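PDB 5NV9: putative sodium:solute symporter from Proteus mirabilis, which uses the sodium gradient to drive uptake of the sialic acid N-acetylneuraminic acid across the inner membrane, in symport with two sodium ions. Local coordinates for residues 97-109 and 253-267. Residues are numbered along the deposited sequence; the frame is centred on the assembly and turned at random. Where two conformers were deposited one is given.
Sequences IPFFRKLKITSAY and ASQDVVQRYIVTDSI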
loop_
_atom_site.group_PDB
_atom_site.type_symbol
_atom_site.label_atom_id
_atom_site.label_comp_id
_atom_site.label_asym_id
_atom_site.label_seq_id
_atom_site.Cartn_x
_atom_site.Cartn_y
_atom_site.Cartn_z
ATOM N N ILE A 97 -8.935 -7.451 -15.074
ATOM C CA ILE A 97 -7.762 -7.072 -15.939
ATOM C C ILE A 97 -8.052 -6.941 -17.459
ATOM O O ILE A 97 -7.612 -5.928 -18.085
ATOM C CB ILE A 97 -6.521 -7.930 -15.630
ATOM C CG1 ILE A 97 -5.906 -7.401 -14.325
ATOM C CG2 ILE A 97 -5.526 -7.925 -16.777
ATOM C CD1 ILE A 97 -4.802 -8.271 -13.740
ATOM N N PRO A 98 -8.910 -7.809 -17.999
ATOM C CA PRO A 98 -9.288 -7.620 -19.420
ATOM C C PRO A 98 -9.941 -6.286 -19.745
ATOM O O PRO A 98 -9.648 -5.720 -20.804
ATOM C CB PRO A 98 -10.221 -8.810 -19.713
ATOM C CG PRO A 98 -9.861 -9.835 -18.683
ATOM C CD PRO A 98 -9.503 -9.043 -17.441
ATOM N N PHE A 99 -10.774 -5.754 -18.848
ATOM C CA PHE A 99 -11.363 -4.420 -19.087
ATOM C C PHE A 99 -10.325 -3.345 -19.044
ATOM O O PHE A 99 -10.270 -2.485 -19.935
ATOM C CB PHE A 99 -12.490 -4.106 -18.098
ATOM C CG PHE A 99 -13.746 -4.887 -18.389
ATOM C CD1 PHE A 99 -13.915 -6.150 -17.897
ATOM C CD2 PHE A 99 -14.750 -4.337 -19.187
ATOM C CE1 PHE A 99 -15.045 -6.861 -18.202
ATOM C CE2 PHE A 99 -15.886 -5.053 -19.477
ATOM C CZ PHE A 99 -16.026 -6.325 -18.993
ATOM N N PHE A 100 -9.466 -3.431 -18.032
ATOM C CA PHE A 100 -8.429 -2.437 -17.818
ATOM C C PHE A 100 -7.479 -2.417 -19.029
ATOM O O PHE A 100 -7.079 -1.341 -19.495
ATOM C CB PHE A 100 -7.614 -2.728 -16.516
ATOM C CG PHE A 100 -8.360 -2.456 -15.210
ATOM C CD1 PHE A 100 -9.106 -1.299 -15.016
ATOM C CD2 PHE A 100 -8.281 -3.344 -14.149
ATOM C CE1 PHE A 100 -9.778 -1.059 -13.783
ATOM C CE2 PHE A 100 -8.947 -3.114 -12.934
ATOM C CZ PHE A 100 -9.684 -1.969 -12.737
ATOM N N ARG A 101 -7.076 -3.586 -19.501
ATOM C CA ARG A 101 -6.171 -3.651 -20.597
ATOM C C ARG A 101 -6.810 -3.206 -21.901
ATOM O O ARG A 101 -6.180 -2.476 -22.648
ATOM C CB ARG A 101 -5.579 -5.045 -20.747
ATOM C CG ARG A 101 -4.541 -5.251 -19.644
ATOM C CD ARG A 101 -3.820 -6.575 -19.740
ATOM N NE ARG A 101 -2.916 -6.582 -20.891
ATOM C CZ ARG A 101 -1.714 -6.003 -20.968
ATOM N NH1 ARG A 101 -1.177 -5.299 -19.955
ATOM N NH2 ARG A 101 -1.067 -6.122 -22.086
ATOM N N LYS A 102 -8.024 -3.681 -22.194
ATOM C CA LYS A 102 -8.646 -3.399 -23.486
ATOM C C LYS A 102 -9.021 -1.949 -23.623
ATOM O O LYS A 102 -9.072 -1.414 -24.736
ATOM C CB LYS A 102 -9.890 -4.228 -23.706
ATOM C CG LYS A 102 -9.554 -5.660 -24.037
ATOM C CD LYS A 102 -10.797 -6.469 -24.074
ATOM C CE LYS A 102 -10.510 -7.927 -23.874
ATOM N NZ LYS A 102 -9.947 -8.442 -25.094
ATOM N N LEU A 103 -9.321 -1.311 -22.498
ATOM C CA LEU A 103 -9.596 0.122 -22.514
ATOM C C LEU A 103 -8.329 0.947 -22.566
ATOM O O LEU A 103 -8.438 2.137 -22.641
ATOM C CB LEU A 103 -10.468 0.574 -21.320
ATOM C CG LEU A 103 -11.929 0.060 -21.230
ATOM C CD1 LEU A 103 -12.483 0.297 -19.837
ATOM C CD2 LEU A 103 -12.861 0.658 -22.266
ATOM N N LYS A 104 -7.144 0.347 -22.518
ATOM C CA LYS A 104 -5.903 1.102 -22.583
ATOM C C LYS A 104 -5.913 2.249 -21.580
ATOM O O LYS A 104 -5.625 3.422 -21.901
ATOM C CB LYS A 104 -5.663 1.649 -23.985
ATOM C CG LYS A 104 -5.734 0.597 -25.082
ATOM C CD LYS A 104 -4.550 -0.343 -25.042
ATOM C CE LYS A 104 -4.462 -1.160 -26.324
ATOM N NZ LYS A 104 -4.257 -2.616 -26.041
ATOM N N ILE A 105 -6.232 1.897 -20.341
ATOM C CA ILE A 105 -6.393 2.905 -19.314
ATOM C C ILE A 105 -5.059 3.521 -18.955
ATOM O O ILE A 105 -4.040 2.828 -18.957
ATOM C CB ILE A 105 -7.087 2.349 -18.048
ATOM C CG1 ILE A 105 -6.323 1.205 -17.400
ATOM C CG2 ILE A 105 -8.488 1.881 -18.414
ATOM C CD1 ILE A 105 -6.213 1.323 -15.910
ATOM N N THR A 106 -5.087 4.815 -18.643
ATOM C CA THR A 106 -4.057 5.418 -17.866
ATOM C C THR A 106 -4.488 5.331 -16.381
ATOM O O THR A 106 -3.759 4.752 -15.556
ATOM C CB THR A 106 -3.780 6.859 -18.345
ATOM O OG1 THR A 106 -3.024 6.767 -19.547
ATOM C CG2 THR A 106 -2.981 7.680 -17.322
ATOM N N SER A 107 -5.703 5.794 -16.094
ATOM C CA SER A 107 -6.301 5.729 -14.730
ATOM C C SER A 107 -7.356 4.616 -14.676
ATOM O O SER A 107 -8.174 4.511 -15.553
ATOM C CB SER A 107 -6.945 7.065 -14.367
ATOM O OG SER A 107 -7.666 7.011 -13.168
ATOM N N ALA A 108 -7.334 3.831 -13.621
ATOM C CA ALA A 108 -8.346 2.789 -13.391
ATOM C C ALA A 108 -9.783 3.285 -13.437
ATOM O O ALA A 108 -10.704 2.518 -13.887
ATOM C CB ALA A 108 -8.082 2.116 -12.047
ATOM N N TYR A 109 -9.968 4.550 -13.042
ATOM C CA TYR A 109 -11.326 5.150 -12.845
ATOM C C TYR A 109 -12.016 5.457 -14.188
ATOM O O TYR A 109 -13.235 5.653 -14.271
ATOM C CB TYR A 109 -11.263 6.306 -11.828
ATOM C CG TYR A 109 -10.535 5.830 -10.607
ATOM C CD1 TYR A 109 -11.025 4.737 -9.857
ATOM C CD2 TYR A 109 -9.236 6.328 -10.287
ATOM C CE1 TYR A 109 -10.287 4.219 -8.783
ATOM C CE2 TYR A 109 -8.509 5.816 -9.205
ATOM C CZ TYR A 109 -9.008 4.740 -8.482
ATOM O OH TYR A 109 -8.260 4.215 -7.441
ATOM N N ALA A 253 -9.459 -1.639 -7.248
ATOM C CA ALA A 253 -10.022 -0.291 -7.209
ATOM C C ALA A 253 -8.988 0.749 -6.877
ATOM O O ALA A 253 -9.350 1.893 -6.801
ATOM C CB ALA A 253 -11.180 -0.230 -6.200
ATOM N N SER A 254 -7.710 0.365 -6.736
ATOM C CA SER A 254 -6.672 1.256 -6.256
ATOM C C SER A 254 -5.636 1.440 -7.363
ATOM O O SER A 254 -5.021 0.474 -7.807
ATOM C CB SER A 254 -6.052 0.674 -4.996
ATOM O OG SER A 254 -5.251 1.635 -4.365
ATOM N N GLN A 255 -5.478 2.681 -7.810
ATOM C CA GLN A 255 -4.640 2.996 -8.949
ATOM C C GLN A 255 -3.179 2.584 -8.795
ATOM O O GLN A 255 -2.531 2.282 -9.802
ATOM C CB GLN A 255 -4.750 4.494 -9.251
ATOM C CG GLN A 255 -3.808 4.992 -10.369
ATOM C CD GLN A 255 -4.115 4.471 -11.775
ATOM O OE1 GLN A 255 -5.065 3.697 -11.995
ATOM N NE2 GLN A 255 -3.243 4.815 -12.722
ATOM N N ASP A 256 -2.626 2.619 -7.567
ATOM C CA ASP A 256 -1.187 2.269 -7.383
ATOM C C ASP A 256 -0.876 0.809 -7.793
ATOM O O ASP A 256 0.186 0.542 -8.344
ATOM C CB ASP A 256 -0.671 2.609 -5.969
ATOM C CG ASP A 256 -1.443 1.905 -4.859
ATOM O OD1 ASP A 256 -2.690 1.571 -4.994
ATOM O OD2 ASP A 256 -0.782 1.712 -3.810
ATOM N N VAL A 257 -1.814 -0.113 -7.559
ATOM C CA VAL A 257 -1.664 -1.487 -7.991
ATOM C C VAL A 257 -2.146 -1.715 -9.454
ATOM O O VAL A 257 -1.419 -2.264 -10.305
ATOM C CB VAL A 257 -2.335 -2.413 -6.988
ATOM C CG1 VAL A 257 -2.450 -3.828 -7.560
ATOM C CG2 VAL A 257 -1.504 -2.461 -5.718
ATOM N N VAL A 258 -3.329 -1.206 -9.757
ATOM C CA VAL A 258 -3.967 -1.414 -11.036
ATOM C C VAL A 258 -3.103 -0.909 -12.167
ATOM O O VAL A 258 -3.036 -1.498 -13.236
ATOM C CB VAL A 258 -5.391 -0.739 -11.116
ATOM C CG1 VAL A 258 -5.929 -0.881 -12.512
ATOM C CG2 VAL A 258 -6.365 -1.411 -10.186
ATOM N N GLN A 259 -2.419 0.188 -11.944
ATOM C CA GLN A 259 -1.418 0.675 -12.916
ATOM C C GLN A 259 -0.376 -0.359 -13.353
ATOM O O GLN A 259 0.066 -0.359 -14.515
ATOM C CB GLN A 259 -0.700 1.883 -12.317
ATOM C CG GLN A 259 -0.391 2.978 -13.310
ATOM C CD GLN A 259 0.407 4.080 -12.658
ATOM O OE1 GLN A 259 0.215 4.330 -11.460
ATOM N NE2 GLN A 259 1.334 4.722 -13.415
ATOM N N ARG A 260 0.029 -1.247 -12.448
ATOM C CA ARG A 260 0.995 -2.301 -12.821
ATOM C C ARG A 260 0.419 -3.352 -13.754
ATOM O O ARG A 260 1.177 -4.084 -14.361
ATOM C CB ARG A 260 1.577 -3.003 -11.598
ATOM C CG ARG A 260 2.771 -2.320 -10.996
ATOM C CD ARG A 260 2.400 -1.200 -10.064
ATOM N NE ARG A 260 3.591 -0.458 -9.637
ATOM C CZ ARG A 260 3.621 0.855 -9.392
ATOM N NH1 ARG A 260 2.529 1.586 -9.502
ATOM N NH2 ARG A 260 4.759 1.432 -9.072
ATOM N N TYR A 261 -0.908 -3.447 -13.871
ATOM C CA TYR A 261 -1.518 -4.408 -14.774
ATOM C C TYR A 261 -1.407 -4.024 -16.249
ATOM O O TYR A 261 -1.599 -4.881 -17.112
ATOM C CB TYR A 261 -3.013 -4.610 -14.429
ATOM C CG TYR A 261 -3.305 -5.063 -12.961
ATOM C CD1 TYR A 261 -2.347 -5.706 -12.152
ATOM C CD2 TYR A 261 -4.566 -4.845 -12.412
ATOM C CE1 TYR A 261 -2.660 -6.118 -10.837
ATOM C CE2 TYR A 261 -4.892 -5.283 -11.129
ATOM C CZ TYR A 261 -3.957 -5.888 -10.325
ATOM O OH TYR A 261 -4.394 -6.260 -9.039
ATOM N N ILE A 262 -1.153 -2.747 -16.535
ATOM C CA ILE A 262 -1.146 -2.226 -17.907
ATOM C C ILE A 262 0.274 -1.856 -18.417
ATOM O O ILE A 262 0.441 -1.426 -19.560
ATOM C CB ILE A 262 -2.160 -1.055 -18.044
ATOM C CG1 ILE A 262 -1.919 0.085 -17.062
ATOM C CG2 ILE A 262 -3.560 -1.558 -17.678
ATOM C CD1 ILE A 262 -1.019 1.159 -17.579
ATOM N N VAL A 263 1.296 -2.002 -17.572
ATOM C CA VAL A 263 2.667 -1.701 -18.022
ATOM C C VAL A 263 3.344 -2.825 -18.785
ATOM O O VAL A 263 4.411 -2.606 -19.420
ATOM C CB VAL A 263 3.584 -1.276 -16.845
ATOM C CG1 VAL A 263 3.098 -0.010 -16.212
ATOM C CG2 VAL A 263 3.753 -2.362 -15.816
ATOM N N THR A 264 2.795 -4.036 -18.670
ATOM C CA THR A 264 3.254 -5.219 -19.387
ATOM C C THR A 264 2.690 -5.273 -20.806
ATOM O O THR A 264 1.565 -4.831 -21.067
ATOM C CB THR A 264 2.788 -6.459 -18.658
ATOM O OG1 THR A 264 1.428 -6.251 -18.189
ATOM C CG2 THR A 264 3.646 -6.675 -17.487
ATOM N N ASP A 265 3.407 -5.942 -21.694
ATOM C CA ASP A 265 3.078 -5.848 -23.105
ATOM C C ASP A 265 2.079 -6.908 -23.570
ATOM O O ASP A 265 1.507 -6.782 -24.618
ATOM C CB ASP A 265 4.341 -5.904 -23.947
ATOM C CG ASP A 265 4.185 -5.192 -25.229
ATOM O OD1 ASP A 265 3.978 -3.974 -25.195
ATOM O OD2 ASP A 265 4.259 -5.847 -26.283
ATOM N N SER A 266 1.874 -7.944 -22.783
ATOM C CA SER A 266 0.949 -8.985 -23.165
ATOM C C SER A 266 0.264 -9.501 -21.936
ATOM O O SER A 266 0.638 -9.157 -20.795
ATOM C CB SER A 266 1.739 -10.118 -23.808
ATOM O OG SER A 266 2.628 -10.698 -22.852
ATOM N N ILE A 267 -0.736 -10.356 -22.159
ATOM C CA ILE A 267 -1.525 -10.924 -21.067
ATOM C C ILE A 267 -0.669 -12.001 -20.405
ATOM O O ILE A 267 -0.796 -12.254 -19.201
ATOM C CB ILE A 267 -2.924 -11.412 -21.514
ATOM C CG1 ILE A 267 -3.818 -11.724 -20.304
ATOM C CG2 ILE A 267 -2.834 -12.654 -22.355
ATOM C CD1 ILE A 267 -4.503 -10.503 -19.708
#
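Arg101 and Gln255 reach across in opposite directions to clamp two cytoplasmic connections of the LeuT fold: the end of helix 89-102 with its Schellman turn at Lys104, and the chain that runs through the short helix 255-258 toward helix 267-301. The Arg101 chain, bent at chi3 (71°), brings its guanidinium end-on to Thr264 O, which accepts from both NH1 (3.0 Å) and NH2 (3.1 Å), the two nitrogens lying above the same face of that carbonyl. NH1 also donates to Tyr261 O at 2.9 Å, here in the carbonyl plane and on a lone pair. Both oxygens lie close to the guanidinium plane, which restrains its rotation, while Ser266 O sits over one face, toward its rim.

Between the two clamps the packing is apolar. Val258, with chi1 at 174°, turns CG1 over the centre of the Phe100 ring, where it also touches CB of Ala108. Ile97 lays CD1 on one face of the Tyr261 ring, 3.7 Å from its centroid, and CG2 of Ile262 meets CG1 of Ile105.

At the other end, the Gln255 amide bridges the backbone on either side of Ser107, where the chain leads toward helix 110-115: NE2 donates to Thr106 O at 2.9 Å, and OE1 accepts from Ala108 N. NE2 has a second partner in Ser353 OG, so Gln255 links the Thr106-Ala108 backbone to helix 328-361, which carries serines of both sodium sites. The Tyr109 ring is inclined by 50° to this amide, and its hydroxyl takes a weak bond from Gln255 N while donating to Ala253 O at 2.6 Å.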